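Local coordinates for protein DyP-type peroxidase (Thermobifida cellulosilytica, PDB 4GS1) that probably uses a bound heme to reduce hydrogen peroxide while oxidising dyes and other organic substrates, as other DyP-type peroxidases do, at residues Arg246-Leu251 against Tyr368-Gly373; Arg320-Asp325 against Leu339-Gln344. One frame throughout, in Å; residues are numbered along the deposited sequence.

Contact 1: Arg246-Leu251 against Tyr368-Gly373; sequences RIRMLL and YTRHEG. With HEM (protoporphyrin IX containing Fe), chain F.
I247 and H371 form a non-hydrogen-bonded pair in the antiparallel ladder of strands 240-249 and 369-379, part of the four-stranded sheet beside the heme. I247 CG1 stands 3.8 Å from the centroid of the H371 ring, over its face, as a CH-pi contact. With CG1 beside the backbone N (chi1 -53°), the beta-branched chain can divide: CG1 and CD1 cover the imidazole, while CG2 meets the heme vinyl carbon CBB at 3.5 Å. T369 brings its methyl CG2 within 3.6 Å of the same CBB, its hydroxyl being bound to L365 O. M249 CE reaches the heme methyl CMB, so aliphatic groups meet the apolar porphyrin rim. The H371 edge faces methyl CMC, and its ND1 is hydrogen-bonded to R245 NE.

The other face of the ladder is charged. R248 NE makes a salt bridge to E372 OE2 (2.8 Å, 171° at the hydrogen); the oxygen lies in the guanidinium plane, yet the nitrogen comes from above the carboxylate plane. One water links R248 NH2 to OE2, another R246 NE to OE1, and R329 adds a salt bridge to OE1, so several donors hold this buried acid. L250 CD2 covers one face of the R370 guanidinium, whose NH1 bonds to T369 O.

At R246 the register slips: its O accepts E372 N at 2.8 Å and, weakly, G373 N at 3.4 Å. Glycine suits the second place, since a CB there would crowd R246 CB. Two residues facing one make this a classic beta bulge, here in the ferredoxin-like sheet that borders the heme pocket.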
# COMPACT_ATOMS: atom_id res chain seq x y z
N ARG B 246 -9.84 -12.82 1.36
CA ARG B 246 -9.49 -11.62 2.10
C ARG B 246 -9.83 -11.86 3.57
O ARG B 246 -11.01 -11.94 3.93
CB ARG B 246 -10.27 -10.41 1.55
CG ARG B 246 -10.02 -9.11 2.30
CD ARG B 246 -10.81 -7.95 1.70
NE ARG B 246 -10.63 -6.74 2.49
CZ ARG B 246 -10.71 -5.50 2.01
NH1 ARG B 246 -10.95 -5.30 0.71
NH2 ARG B 246 -10.54 -4.47 2.82
N ILE B 247 -8.80 -12.01 4.41
CA ILE B 247 -9.02 -12.43 5.79
C ILE B 247 -8.59 -11.33 6.74
O ILE B 247 -7.39 -11.09 6.93
CB ILE B 247 -8.27 -13.74 6.14
CG1 ILE B 247 -8.58 -14.85 5.13
CG2 ILE B 247 -8.65 -14.22 7.55
CD1 ILE B 247 -7.76 -16.14 5.39
N ARG B 248 -9.57 -10.66 7.35
CA ARG B 248 -9.29 -9.61 8.32
C ARG B 248 -8.77 -10.22 9.60
O ARG B 248 -9.30 -11.23 10.08
CB ARG B 248 -10.56 -8.79 8.61
CG ARG B 248 -10.33 -7.62 9.58
CD ARG B 248 -11.51 -6.64 9.61
NE ARG B 248 -12.77 -7.26 10.03
CZ ARG B 248 -13.18 -7.38 11.29
NH1 ARG B 248 -12.42 -6.94 12.29
NH2 ARG B 248 -14.34 -7.95 11.56
N MET B 249 -7.71 -9.63 10.15
CA MET B 249 -7.17 -10.05 11.44
C MET B 249 -7.72 -9.19 12.56
O MET B 249 -7.73 -7.96 12.47
CB MET B 249 -5.64 -9.94 11.43
CG MET B 249 -4.94 -11.03 10.61
SD MET B 249 -3.21 -10.55 10.35
CE MET B 249 -2.49 -12.13 9.89
N LEU B 250 -8.19 -9.84 13.63
CA LEU B 250 -8.72 -9.11 14.78
C LEU B 250 -7.53 -8.78 15.67
O LEU B 250 -7.30 -9.44 16.68
CB LEU B 250 -9.77 -9.95 15.52
CG LEU B 250 -11.21 -9.92 14.97
CD1 LEU B 250 -11.28 -10.31 13.51
CD2 LEU B 250 -12.15 -10.81 15.78
N LEU B 251 -6.77 -7.78 15.27
CA LEU B 251 -5.49 -7.48 15.90
C LEU B 251 -5.62 -6.92 17.32
O LEU B 251 -4.73 -7.11 18.14
CB LEU B 251 -4.65 -6.54 15.02
CG LEU B 251 -4.11 -7.14 13.71
CD1 LEU B 251 -3.36 -6.09 12.89
CD2 LEU B 251 -3.20 -8.32 14.00
N TYR B 368 -9.92 -15.17 15.77
CA TYR B 368 -9.10 -13.98 15.54
C TYR B 368 -9.10 -13.52 14.10
O TYR B 368 -8.32 -12.64 13.72
CB TYR B 368 -7.66 -14.23 16.03
CG TYR B 368 -7.62 -14.47 17.52
CD1 TYR B 368 -7.66 -13.41 18.41
CD2 TYR B 368 -7.56 -15.76 18.03
CE1 TYR B 368 -7.64 -13.63 19.79
CE2 TYR B 368 -7.55 -15.99 19.40
CZ TYR B 368 -7.59 -14.92 20.27
OH TYR B 368 -7.57 -15.14 21.63
N THR B 369 -9.96 -14.12 13.28
CA THR B 369 -9.96 -13.84 11.85
C THR B 369 -11.38 -13.77 11.30
O THR B 369 -12.29 -14.40 11.85
CB THR B 369 -9.19 -14.92 11.06
OG1 THR B 369 -9.73 -16.21 11.37
CG2 THR B 369 -7.70 -14.89 11.42
N ARG B 370 -11.57 -13.01 10.23
CA ARG B 370 -12.88 -12.94 9.56
C ARG B 370 -12.69 -12.96 8.05
O ARG B 370 -12.07 -12.06 7.49
CB ARG B 370 -13.63 -11.66 9.96
CG ARG B 370 -14.04 -11.56 11.43
CD ARG B 370 -15.08 -12.62 11.80
NE ARG B 370 -15.55 -12.48 13.18
CZ ARG B 370 -15.08 -13.16 14.22
NH1 ARG B 370 -14.12 -14.06 14.06
NH2 ARG B 370 -15.58 -12.94 15.44
N HIS B 371 -13.20 -14.01 7.40
CA HIS B 371 -13.08 -14.09 5.94
C HIS B 371 -14.15 -13.20 5.31
O HIS B 371 -15.35 -13.48 5.46
CB HIS B 371 -13.29 -15.54 5.47
CG HIS B 371 -12.22 -16.47 5.90
ND1 HIS B 371 -11.60 -17.36 5.03
CD2 HIS B 371 -11.63 -16.68 7.10
CE1 HIS B 371 -10.70 -18.06 5.68
NE2 HIS B 371 -10.70 -17.68 6.95
N GLU B 372 -13.73 -12.15 4.62
CA GLU B 372 -14.66 -11.12 4.12
C GLU B 372 -14.75 -11.08 2.59
O GLU B 372 -15.66 -10.45 2.03
CB GLU B 372 -14.27 -9.74 4.67
CG GLU B 372 -14.33 -9.67 6.19
CD GLU B 372 -13.97 -8.30 6.76
OE1 GLU B 372 -13.28 -7.51 6.09
OE2 GLU B 372 -14.41 -8.02 7.89
N GLY B 373 -13.80 -11.72 1.92
CA GLY B 373 -13.83 -11.79 0.47
C GLY B 373 -13.31 -13.13 0.02
O GLY B 373 -12.51 -13.75 0.73
CHA HEM F . 0.25 -23.02 8.23
CHB HEM F . -1.10 -18.53 9.48
CHC HEM F . -5.29 -19.07 7.09
CHD HEM F . -3.79 -23.40 5.48
C1A HEM F . 0.22 -21.77 8.79
C2A HEM F . 1.25 -21.23 9.65
C3A HEM F . 0.87 -19.99 9.99
C4A HEM F . -0.39 -19.71 9.36
CMA HEM F . 1.65 -19.00 10.89
CAA HEM F . 2.54 -21.99 10.06
CBA HEM F . 3.72 -21.69 9.13
CGA HEM F . 3.55 -22.31 7.77
O1A HEM F . 3.74 -23.56 7.63
O2A HEM F . 3.24 -21.56 6.80
C1B HEM F . -2.35 -18.30 8.96
C2B HEM F . -3.14 -17.11 9.19
C3B HEM F . -4.30 -17.25 8.54
C4B HEM F . -4.29 -18.54 7.87
CMB HEM F . -2.65 -15.93 10.07
CAB HEM F . -5.50 -16.27 8.44
CBB HEM F . -5.37 -14.94 8.62
C1C HEM F . -5.25 -20.30 6.44
C2C HEM F . -6.30 -20.87 5.61
C3C HEM F . -5.87 -22.07 5.16
C4C HEM F . -4.55 -22.29 5.71
CMC HEM F . -7.63 -20.17 5.30
CAC HEM F . -6.56 -23.12 4.24
CBC HEM F . -7.87 -23.22 4.05
C1D HEM F . -2.57 -23.67 6.05
C2D HEM F . -1.79 -24.85 5.77
C3D HEM F . -0.55 -24.73 6.63
C4D HEM F . -0.68 -23.49 7.35
CMD HEM F . -2.12 -26.01 4.81
CAD HEM F . 0.61 -25.74 6.70
CBD HEM F . 0.24 -26.90 7.62
CGD HEM F . 1.39 -27.89 7.62
O1D HEM F . 2.25 -27.80 8.54
O2D HEM F . 1.46 -28.74 6.70
NA HEM F . -0.78 -20.82 8.62
NB HEM F . -3.08 -19.16 8.15
NC HEM F . -4.19 -21.20 6.50
ND HEM F . -1.89 -22.89 6.98
FE HEM F . -2.53 -21.07 7.64
O HOH W 1 -10.91 -6.64 5.45
O HOH W 2 -16.07 -8.92 9.60

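Contact 2: Arg320-Asp325 against Leu339-Gln344; sequences RGYNYD and LFMAWQ. With HEM (protoporphyrin IX containing Fe), chain F.
Y322 and L339 are the hydrogen-bonded pair at the heart of the beta hairpin 318-328/334-344, and the packing is tightest around them. L339 N donates to Y322 O at 2.7 Å, and Y322 N returns a bond to L339 O. Y324 turns the edge of its ring to this ladder, CD2 lying 3.6 Å from L339 N, nearly in the ring plane. G321 CA comes to 3.2 Å from L339 O; a CB would come too near that oxygen, consistent with glycine here.

M341 fills the next place on the same side. A bend at chi3 (-87°) brings its CE to 3.7 Å from Y322 CD2, an approach oblique to the ring, and this unbranched, flexible chain lets the methyl also reach R320 O. The Y322 hydroxyl bonds to P48 O, while L339 and M341 pack on V53 of strand 50-58, so this face is covered by the other sheet.

Toward R320 the side chains meet more loosely. Although R320 N gives M341 O a nearly straight bond, R320 CB approaches the W343 edge no closer than 4.0 Å, at CD1, and guanidinium and indole planes stand 81° apart. A water bridges them, accepting from R320 NH1 and W343 NE1 and donating to R320 O.

F340 points away from 320-325, its CG anti to the backbone N (chi1 176°), and sets CE1 3.4 Å from heme C2C, with the heme methyl CMC over one face, toward the rim. With an alanine here the ring is gone, which is likely to leave a gap beside heme C2C and the methyl CMC. L339 and M341 thus face strand 50-58 and F340 the heme, across an antiparallel beta hairpin at the edge of the ferredoxin-like sheet.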
# COMPACT_ATOMS: atom_id res chain seq x y z
N ARG B 320 0.67 -18.44 -1.17
CA ARG B 320 1.50 -17.34 -1.69
C ARG B 320 0.77 -16.04 -1.38
O ARG B 320 0.32 -15.33 -2.28
CB ARG B 320 1.74 -17.53 -3.19
CG ARG B 320 2.78 -16.60 -3.81
CD ARG B 320 2.94 -16.94 -5.30
NE ARG B 320 3.88 -16.07 -6.00
CZ ARG B 320 3.57 -14.88 -6.49
NH1 ARG B 320 2.35 -14.38 -6.31
NH2 ARG B 320 4.49 -14.16 -7.13
N GLY B 321 0.65 -15.76 -0.09
CA GLY B 321 -0.16 -14.65 0.37
C GLY B 321 0.60 -13.37 0.64
O GLY B 321 1.85 -13.35 0.61
N TYR B 322 -0.15 -12.30 0.89
CA TYR B 322 0.42 -10.98 1.13
C TYR B 322 -0.29 -10.34 2.30
O TYR B 322 -1.44 -10.69 2.60
CB TYR B 322 0.29 -10.09 -0.13
CG TYR B 322 1.30 -10.47 -1.20
CD1 TYR B 322 2.45 -9.71 -1.40
CD2 TYR B 322 1.11 -11.60 -1.99
CE1 TYR B 322 3.39 -10.07 -2.36
CE2 TYR B 322 2.06 -11.97 -2.95
CZ TYR B 322 3.19 -11.20 -3.13
OH TYR B 322 4.12 -11.57 -4.07
N ASN B 323 0.36 -9.38 2.94
CA ASN B 323 -0.30 -8.61 4.00
C ASN B 323 -1.09 -7.47 3.39
O ASN B 323 -0.67 -6.89 2.39
CB ASN B 323 0.75 -8.05 4.95
CG ASN B 323 1.65 -9.14 5.49
OD1 ASN B 323 1.17 -10.15 5.98
ND2 ASN B 323 2.95 -8.95 5.36
N TYR B 324 -2.24 -7.13 3.97
CA TYR B 324 -2.92 -5.92 3.52
C TYR B 324 -3.20 -4.97 4.68
O TYR B 324 -3.44 -5.40 5.81
CB TYR B 324 -4.19 -6.21 2.69
CG TYR B 324 -5.39 -6.71 3.48
CD1 TYR B 324 -6.31 -5.83 4.03
CD2 TYR B 324 -5.61 -8.07 3.62
CE1 TYR B 324 -7.42 -6.29 4.75
CE2 TYR B 324 -6.71 -8.54 4.33
CZ TYR B 324 -7.61 -7.65 4.87
OH TYR B 324 -8.70 -8.14 5.56
N ASP B 325 -3.17 -3.68 4.38
CA ASP B 325 -3.43 -2.66 5.38
C ASP B 325 -4.33 -1.63 4.72
O ASP B 325 -3.90 -0.86 3.86
CB ASP B 325 -2.12 -2.00 5.83
CG ASP B 325 -2.31 -1.04 6.98
OD1 ASP B 325 -3.44 -0.54 7.18
OD2 ASP B 325 -1.33 -0.78 7.71
N LEU B 339 -4.09 -11.24 2.78
CA LEU B 339 -4.59 -11.53 1.44
C LEU B 339 -4.09 -12.95 1.15
O LEU B 339 -2.98 -13.16 0.64
CB LEU B 339 -4.10 -10.46 0.45
CG LEU B 339 -4.21 -10.75 -1.06
CD1 LEU B 339 -5.59 -11.25 -1.40
CD2 LEU B 339 -3.91 -9.48 -1.85
N PHE B 340 -4.91 -13.92 1.51
CA PHE B 340 -4.58 -15.33 1.40
C PHE B 340 -4.75 -15.79 -0.05
O PHE B 340 -5.78 -15.51 -0.69
CB PHE B 340 -5.52 -16.12 2.34
CG PHE B 340 -5.37 -17.62 2.25
CD1 PHE B 340 -4.56 -18.30 3.15
CD2 PHE B 340 -6.07 -18.36 1.29
CE1 PHE B 340 -4.42 -19.69 3.08
CE2 PHE B 340 -5.93 -19.75 1.22
CZ PHE B 340 -5.11 -20.41 2.11
N MET B 341 -3.75 -16.47 -0.59
CA MET B 341 -3.82 -17.00 -1.95
C MET B 341 -3.25 -18.41 -2.01
O MET B 341 -2.05 -18.62 -1.82
CB MET B 341 -3.10 -16.07 -2.92
CG MET B 341 -3.85 -14.76 -3.14
SD MET B 341 -3.13 -13.80 -4.47
CE MET B 341 -1.94 -12.94 -3.56
N ALA B 342 -4.13 -19.38 -2.24
CA ALA B 342 -3.70 -20.78 -2.30
C ALA B 342 -3.72 -21.28 -3.73
O ALA B 342 -4.71 -21.08 -4.45
CB ALA B 342 -4.60 -21.65 -1.44
N TRP B 343 -2.65 -21.95 -4.14
CA TRP B 343 -2.55 -22.51 -5.49
C TRP B 343 -2.56 -24.02 -5.39
O TRP B 343 -1.88 -24.60 -4.54
CB TRP B 343 -1.23 -22.05 -6.12
CG TRP B 343 -1.18 -20.59 -6.38
CD1 TRP B 343 -0.68 -19.61 -5.57
CD2 TRP B 343 -1.68 -19.92 -7.54
NE1 TRP B 343 -0.84 -18.37 -6.15
CE2 TRP B 343 -1.44 -18.54 -7.38
CE3 TRP B 343 -2.31 -20.36 -8.71
CZ2 TRP B 343 -1.81 -17.60 -8.33
CZ3 TRP B 343 -2.67 -19.42 -9.66
CH2 TRP B 343 -2.42 -18.07 -9.47
N GLN B 344 -3.32 -24.68 -6.28
CA GLN B 344 -3.44 -26.13 -6.24
C GLN B 344 -3.96 -26.66 -7.57
O GLN B 344 -4.59 -25.92 -8.32
CB GLN B 344 -4.38 -26.57 -5.11
CG GLN B 344 -5.82 -26.05 -5.25
CD GLN B 344 -6.08 -24.87 -4.34
OE1 GLN B 344 -6.22 -25.04 -3.13
NE2 GLN B 344 -6.13 -23.67 -4.91
CHA HEM F . 0.25 -23.02 8.23
CHB HEM F . -1.10 -18.53 9.48
CHC HEM F . -5.29 -19.07 7.09
CHD HEM F . -3.79 -23.40 5.48
C1A HEM F . 0.22 -21.77 8.79
C2A HEM F . 1.25 -21.23 9.65
C3A HEM F . 0.87 -19.99 9.99
C4A HEM F . -0.39 -19.71 9.36
CMA HEM F . 1.65 -19.00 10.89
CAA HEM F . 2.54 -21.99 10.06
CBA HEM F . 3.72 -21.69 9.13
CGA HEM F . 3.55 -22.31 7.77
O1A HEM F . 3.74 -23.56 7.63
O2A HEM F . 3.24 -21.56 6.80
C1B HEM F . -2.35 -18.30 8.96
C2B HEM F . -3.14 -17.11 9.19
C3B HEM F . -4.30 -17.25 8.54
C4B HEM F . -4.29 -18.54 7.87
CMB HEM F . -2.65 -15.93 10.07
CAB HEM F . -5.50 -16.27 8.44
CBB HEM F . -5.37 -14.94 8.62
C1C HEM F . -5.25 -20.30 6.44
C2C HEM F . -6.30 -20.87 5.61
C3C HEM F . -5.87 -22.07 5.16
C4C HEM F . -4.55 -22.29 5.71
CMC HEM F . -7.63 -20.17 5.30
CAC HEM F . -6.56 -23.12 4.24
CBC HEM F . -7.87 -23.22 4.05
C1D HEM F . -2.57 -23.67 6.05
C2D HEM F . -1.79 -24.85 5.77
C3D HEM F . -0.55 -24.73 6.63
C4D HEM F . -0.68 -23.49 7.35
CMD HEM F . -2.12 -26.01 4.81
CAD HEM F . 0.61 -25.74 6.70
CBD HEM F . 0.24 -26.90 7.62
CGD HEM F . 1.39 -27.89 7.62
O1D HEM F . 2.25 -27.80 8.54
O2D HEM F . 1.46 -28.74 6.70
NA HEM F . -0.78 -20.82 8.62
NB HEM F . -3.08 -19.16 8.15
NC HEM F . -4.19 -21.20 6.50
ND HEM F . -1.89 -22.89 6.98
FE HEM F . -2.53 -21.07 7.64
O HOH W 3 -0.14 -15.56 -5.15

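Overall arrangement
Both contacts belong to one four-stranded antiparallel sheet, ordered 318-328, 334-344, 240-249, 369-379. Contact 2 joins the first two strands and contact 1 the last two, with their centres about 12 Å apart. Along the chain 246-251 comes first, then the hairpin segments 320-325 and 339-344, and finally 368-373, so the local pairing of contact 2 falls between the distant halves of contact 1. The two touch directly: the Y324 hydroxyl lies against the backbone of I247 and R248, and I247 CD1 packs on F340 CB. Together they help build one wall of the heme pocket in the C-terminal DyP region.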